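Local coordinates for protein putative acetyl/propionyl-CoA carboxylase, alpha subunit (Methylibium petroleiphilum, PDB 2O1Q) that is a zinc-binding cupin of the ChrR-like family, of unproven function but put forward as an acetylacetone dioxygenase, at residues M75-G80 / D103-P108; P65-L70 / P91-E96. All coordinates share one frame; numbering follows the deposited sequence.

Contact 1: residues M75-G80 / D103-P108. With ACT (acetate ion), chain G.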
loop_
_atom_site.group_PDB
_atom_site.type_symbol
_atom_site.label_atom_id
_atom_site.label_comp_id
_atom_site.label_asym_id
_atom_site.label_seq_id
_atom_site.Cartn_x
_atom_site.Cartn_y
_atom_site.Cartn_z
HETATM N N MSE A 75 -19.347 17.745 8.478
HETATM C CA MSE A 75 -18.972 17.524 7.070
HETATM C C MSE A 75 -19.970 16.566 6.405
HETATM O O MSE A 75 -20.142 15.414 6.832
HETATM C CB MSE A 75 -17.525 16.990 7.022
HETATM C CG MSE A 75 -17.026 16.749 5.596
HETATM SE SE MSE A 75 -15.250 16.055 5.511
HETATM C CE MSE A 75 -15.605 14.381 6.297
ATOM N N ASP A 76 -20.572 17.042 5.337
ATOM C CA ASP A 76 -21.337 16.198 4.474
ATOM C C ASP A 76 -20.483 15.587 3.334
ATOM O O ASP A 76 -19.901 16.289 2.529
ATOM C CB ASP A 76 -22.506 16.996 3.894
ATOM C CG ASP A 76 -23.713 17.060 4.824
ATOM O OD1 ASP A 76 -23.749 16.346 5.864
ATOM O OD2 ASP A 76 -24.635 17.838 4.494
ATOM N N VAL A 77 -20.434 14.259 3.314
ATOM C CA VAL A 77 -19.708 13.458 2.319
ATOM C C VAL A 77 -20.708 12.584 1.554
ATOM O O VAL A 77 -21.680 12.090 2.114
ATOM C CB VAL A 77 -18.623 12.566 2.972
ATOM C CG1 VAL A 77 -17.523 12.249 1.953
ATOM C CG2 VAL A 77 -18.032 13.221 4.236
ATOM N N ARG A 78 -20.453 12.404 0.265
ATOM C CA ARG A 78 -21.333 11.644 -0.616
ATOM C C ARG A 78 -22.793 12.080 -0.519
ATOM O O ARG A 78 -23.711 11.235 -0.609
ATOM C CB ARG A 78 -21.147 10.135 -0.384
ATOM C CG ARG A 78 -19.821 9.640 -0.904
ATOM C CD ARG A 78 -19.444 8.217 -0.483
ATOM N NE ARG A 78 -19.010 8.223 0.931
ATOM C CZ ARG A 78 -19.741 7.813 1.953
ATOM N NH1 ARG A 78 -20.967 7.361 1.787
ATOM N NH2 ARG A 78 -19.251 7.880 3.169
ATOM N N GLY A 79 -23.029 13.389 -0.336
ATOM C CA GLY A 79 -24.383 13.909 -0.165
ATOM C C GLY A 79 -24.917 14.121 1.254
ATOM O O GLY A 79 -25.878 14.868 1.457
ATOM N N GLY A 80 -24.270 13.548 2.255
ATOM C CA GLY A 80 -24.737 13.686 3.601
ATOM C C GLY A 80 -25.650 12.541 3.913
ATOM O O GLY A 80 -26.120 11.834 3.012
ATOM N N ASP A 103 -18.740 14.368 -5.091
ATOM C CA ASP A 103 -19.216 15.491 -5.941
ATOM C C ASP A 103 -19.122 16.851 -5.279
ATOM O O ASP A 103 -18.731 17.838 -5.921
ATOM C CB ASP A 103 -20.672 15.262 -6.372
ATOM C CG ASP A 103 -20.804 14.157 -7.361
ATOM O OD1 ASP A 103 -19.793 13.568 -7.785
ATOM O OD2 ASP A 103 -21.957 13.879 -7.711
ATOM N N LYS A 104 -19.436 16.922 -4.004
ATOM C CA LYS A 104 -19.373 18.166 -3.260
ATOM C C LYS A 104 -19.301 17.887 -1.770
ATOM O O LYS A 104 -20.284 17.994 -1.033
ATOM C CB LYS A 104 -20.559 19.080 -3.581
ATOM C CG LYS A 104 -20.396 20.487 -3.009
ATOM C CD LYS A 104 -21.532 21.394 -3.448
ATOM C CE LYS A 104 -21.227 22.815 -3.022
ATOM N NZ LYS A 104 -22.384 23.735 -3.253
ATOM N N THR A 105 -18.108 17.572 -1.308
ATOM C CA THR A 105 -17.853 17.464 0.085
ATOM C C THR A 105 -17.942 18.860 0.614
ATOM O O THR A 105 -17.314 19.757 0.077
ATOM C CB THR A 105 -16.510 16.880 0.382
ATOM O OG1 THR A 105 -16.469 15.524 -0.113
ATOM C CG2 THR A 105 -16.200 16.871 1.923
ATOM N N GLU A 106 -18.728 19.045 1.654
ATOM C CA GLU A 106 -19.011 20.398 2.144
ATOM C C GLU A 106 -19.127 20.418 3.656
ATOM O O GLU A 106 -19.353 19.400 4.291
ATOM C CB GLU A 106 -20.214 20.985 1.421
ATOM C CG GLU A 106 -21.500 20.326 1.697
ATOM C CD GLU A 106 -22.631 20.937 0.901
ATOM O OE1 GLU A 106 -22.445 21.633 -0.130
ATOM O OE2 GLU A 106 -23.738 20.702 1.331
ATOM N N PHE A 107 -19.072 21.623 4.183
ATOM C CA PHE A 107 -18.914 21.913 5.604
ATOM C C PHE A 107 -19.971 22.867 6.087
ATOM O O PHE A 107 -19.841 24.068 6.022
ATOM C CB PHE A 107 -17.502 22.419 5.809
ATOM C CG PHE A 107 -16.486 21.425 5.385
ATOM C CD1 PHE A 107 -16.097 20.428 6.251
ATOM C CD2 PHE A 107 -15.994 21.420 4.074
ATOM C CE1 PHE A 107 -15.202 19.424 5.799
ATOM C CE2 PHE A 107 -15.147 20.460 3.652
ATOM C CZ PHE A 107 -14.740 19.461 4.538
ATOM N N PRO A 108 -21.112 22.328 6.523
ATOM C CA PRO A 108 -22.194 23.130 7.074
ATOM C C PRO A 108 -21.803 23.962 8.263
ATOM O O PRO A 108 -22.334 25.056 8.444
ATOM C CB PRO A 108 -23.225 22.088 7.492
ATOM C CG PRO A 108 -22.742 20.808 7.089
ATOM C CD PRO A 108 -21.452 20.906 6.451
HETATM C C ACT G . -12.867 14.739 0.675
HETATM O O ACT G . -13.712 15.041 -0.194
HETATM O OXT ACT G . -12.159 13.762 0.340
HETATM C CH3 ACT G . -12.673 15.408 2.010
HETATM O O HOH W 1 -21.738 15.975 0.327
HETATM O O HOH W 2 -24.280 20.524 4.334
HETATM O O HOH W 3 -18.701 14.125 -1.097
#
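The carbonyl oxygen of Asp76 faces Glu106, whose amide N binds Asp76 O at 3.1 Å; the CA-H of Thr105 and, weakly, a water crowd the same oxygen. The return bond, Asp76 N to Glu106 O, is shorter at 2.9 Å but more bent, 145° at the hydrogen. Together they make one antiparallel hydrogen-bonded pair, a short ladder that ends where 77-80 folds into a type I' turn. Across it a water donates to OD2 of Asp76 and OE2 of Glu106, though the Glu106 carboxylate is less surely placed; OD1 of Asp76 turns to Thr87. Where both residues are buried, Met75, a selenomethionine, runs alongside Phe107, its CG anti to the backbone N (chi1 -179°), which lays CG 3.2 Å from Phe107 CE1. SE of Met75 approaches the ring obliquely, 4.4 Å from the Phe107 centroid, a Met-aromatic contact. Nearby, Thr105 OG1 donates to atom O of an acetate, probably from the crystallisation liquor (2.8 Å), and accepts from a water held by Arg78 N, close to the zinc bound by His60, His62 and His102. Strand 74-77 pairs on with 86-89, while Thr105 and Phe107 bond to the backbone of 54-57, and Met75 and Val77 lean on strand 66-71.

Contact 2: residues P65-L70 / P91-E96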
loop_
_atom_site.group_PDB
_atom_site.type_symbol
_atom_site.label_atom_id
_atom_site.label_comp_id
_atom_site.label_asym_id
_atom_site.label_seq_id
_atom_site.Cartn_x
_atom_site.Cartn_y
_atom_site.Cartn_z
ATOM N N PRO A 65 -7.759 4.390 -1.309
ATOM C CA PRO A 65 -8.399 4.652 -0.064
ATOM C C PRO A 65 -7.891 5.901 0.656
ATOM O O PRO A 65 -6.700 6.205 0.666
ATOM C CB PRO A 65 -8.138 3.336 0.701
ATOM C CG PRO A 65 -6.910 2.868 0.235
ATOM C CD PRO A 65 -6.930 3.174 -1.260
ATOM N N GLY A 66 -8.817 6.543 1.338
ATOM C CA GLY A 66 -8.519 7.670 2.194
ATOM C C GLY A 66 -9.238 7.510 3.497
ATOM O O GLY A 66 -10.278 6.876 3.553
ATOM N N GLU A 67 -8.670 8.072 4.562
ATOM C CA GLU A 67 -9.257 7.961 5.906
ATOM C C GLU A 67 -9.184 9.316 6.587
ATOM O O GLU A 67 -8.113 9.984 6.543
ATOM C CB GLU A 67 -8.455 6.969 6.734
ATOM C CG GLU A 67 -8.487 5.614 6.203
ATOM C CD GLU A 67 -7.769 4.619 7.110
ATOM O OE1 GLU A 67 -8.124 4.493 8.308
ATOM O OE2 GLU A 67 -6.943 3.855 6.574
ATOM N N TYR A 68 -10.258 9.757 7.208
ATOM C CA TYR A 68 -10.296 11.019 7.865
ATOM C C TYR A 68 -10.727 10.931 9.313
ATOM O O TYR A 68 -11.432 9.995 9.689
ATOM C CB TYR A 68 -11.179 12.028 7.131
ATOM C CG TYR A 68 -12.663 11.732 7.158
ATOM C CD1 TYR A 68 -13.412 12.039 8.283
ATOM C CD2 TYR A 68 -13.306 11.175 6.055
ATOM C CE1 TYR A 68 -14.768 11.736 8.319
ATOM C CE2 TYR A 68 -14.679 10.911 6.095
ATOM C CZ TYR A 68 -15.397 11.222 7.249
ATOM O OH TYR A 68 -16.746 10.889 7.296
ATOM N N PHE A 69 -10.268 11.918 10.069
ATOM C CA PHE A 69 -10.637 12.196 11.433
ATOM C C PHE A 69 -11.099 13.651 11.483
ATOM O O PHE A 69 -10.301 14.600 11.368
ATOM C CB PHE A 69 -9.467 11.941 12.346
ATOM C CG PHE A 69 -9.710 12.175 13.822
ATOM C CD1 PHE A 69 -10.960 12.359 14.403
ATOM C CD2 PHE A 69 -8.604 12.223 14.657
ATOM C CE1 PHE A 69 -11.071 12.583 15.777
ATOM C CE2 PHE A 69 -8.719 12.423 15.993
ATOM C CZ PHE A 69 -9.940 12.592 16.570
ATOM N N LEU A 70 -12.404 13.825 11.515
ATOM C CA LEU A 70 -13.049 15.143 11.692
ATOM C C LEU A 70 -12.984 15.496 13.145
ATOM O O LEU A 70 -13.657 14.852 13.977
ATOM C CB LEU A 70 -14.468 15.127 11.228
ATOM C CG LEU A 70 -15.376 16.352 11.271
ATOM C CD1 LEU A 70 -14.844 17.281 10.177
ATOM C CD2 LEU A 70 -16.853 15.966 11.116
ATOM N N PRO A 91 -16.534 14.230 17.199
ATOM C CA PRO A 91 -15.461 13.449 16.626
ATOM C C PRO A 91 -15.945 12.341 15.695
ATOM O O PRO A 91 -16.643 11.396 16.095
ATOM C CB PRO A 91 -14.756 12.930 17.877
ATOM C CG PRO A 91 -15.813 12.670 18.805
ATOM C CD PRO A 91 -16.850 13.753 18.562
ATOM N N GLY A 92 -15.549 12.420 14.426
ATOM C CA GLY A 92 -15.979 11.430 13.426
ATOM C C GLY A 92 -14.819 10.863 12.647
ATOM O O GLY A 92 -13.878 11.606 12.308
ATOM N N TYR A 93 -14.904 9.567 12.329
ATOM C CA TYR A 93 -13.918 8.854 11.506
ATOM C C TYR A 93 -14.627 8.371 10.237
ATOM O O TYR A 93 -15.758 7.908 10.308
ATOM C CB TYR A 93 -13.333 7.655 12.241
ATOM C CG TYR A 93 -12.615 6.721 11.301
ATOM C CD1 TYR A 93 -11.301 6.946 10.954
ATOM C CD2 TYR A 93 -13.270 5.660 10.694
ATOM C CE1 TYR A 93 -10.683 6.118 9.994
ATOM C CE2 TYR A 93 -12.680 4.873 9.732
ATOM C CZ TYR A 93 -11.380 5.096 9.378
ATOM O OH TYR A 93 -10.728 4.340 8.422
ATOM N N GLY A 94 -13.974 8.456 9.084
ATOM C CA GLY A 94 -14.493 7.913 7.857
ATOM C C GLY A 94 -13.458 7.179 7.053
ATOM O O GLY A 94 -12.295 7.609 7.024
ATOM N N TYR A 95 -13.893 6.145 6.371
ATOM C CA TYR A 95 -13.069 5.410 5.410
ATOM C C TYR A 95 -13.728 5.647 4.078
ATOM O O TYR A 95 -14.893 5.224 3.895
ATOM C CB TYR A 95 -13.107 3.928 5.733
ATOM C CG TYR A 95 -12.284 3.066 4.804
ATOM C CD1 TYR A 95 -10.894 3.075 4.845
ATOM C CD2 TYR A 95 -12.896 2.293 3.836
ATOM C CE1 TYR A 95 -10.133 2.319 3.960
ATOM C CE2 TYR A 95 -12.161 1.494 2.998
ATOM C CZ TYR A 95 -10.772 1.545 3.037
ATOM O OH TYR A 95 -10.021 0.708 2.211
ATOM N N GLU A 96 -13.009 6.338 3.194
ATOM C CA GLU A 96 -13.488 6.632 1.843
ATOM C C GLU A 96 -12.712 5.715 0.908
ATOM O O GLU A 96 -11.531 5.896 0.716
ATOM C CB GLU A 96 -13.372 8.133 1.562
ATOM C CG GLU A 96 -14.335 9.010 2.537
ATOM C CD GLU A 96 -15.894 8.769 2.403
ATOM O OE1 GLU A 96 -16.255 8.677 1.185
ATOM O OE2 GLU A 96 -16.824 8.619 3.375
HETATM O O HOH W 4 -17.141 8.512 5.787
#
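This is a regular two-strand antiparallel ladder at the edge, within this chain, of the cupin's six-stranded sheet: 66-70 runs beside 92-96 with axes 4.8 Å apart and directions 167° apart. Three hydrogen-bonded pairs, Gly66 with Glu96, Tyr68 with Gly94 and Leu70 with Gly92, each give two backbone bonds. The bare backbone of Gly94 lets the Tyr68 ring lie over it: Gly94 CA sits 3.6 Å from the Tyr68 centroid, a CH-pi contact over the face. With chi1 at 69°, Tyr68 CG stands between its own N and carbonyl carbon, and this folds the ring over Gly94. Tyr68 OH donates to a water; Glu96 OE2 meets Arg78, while Glu96 OE1 bonds to the zinc ligand His102. On the face carrying Glu67, Tyr93 and Tyr95, Tyr93 OH donates to Glu67 OE1 at 2.6 Å. The hydroxyl comes from above the carboxylate plane, which stands 88° from the ring; Thr46 of the second subunit also bonds to OE1. Strand 66-71 is flanked by 92-96 and 110-118, strands 74-77 and 86-89 cover Tyr68 and Leu70, and residues 93-95 pair with a strand of the second subunit, carrying the sheet across the interface.

From the N terminus, the chain enters contact 2 at 65-70 and reaches the first half of contact 1 at 75-80 almost at once. It then returns through 91-96, closing contact 2 over 20 intervening residues, and 103-108 closes contact 1 over 22. The segments therefore alternate, and the two closures cross instead of nesting. Contact 2 completes the edge of the large sheet within this chain; contact 1 brings the 74-77/86-89 hairpin against the curled sheet containing 55-62. They meet directly through the salt bridge of Arg78 with Glu96, and where Met75 CE packs on Tyr68 CZ.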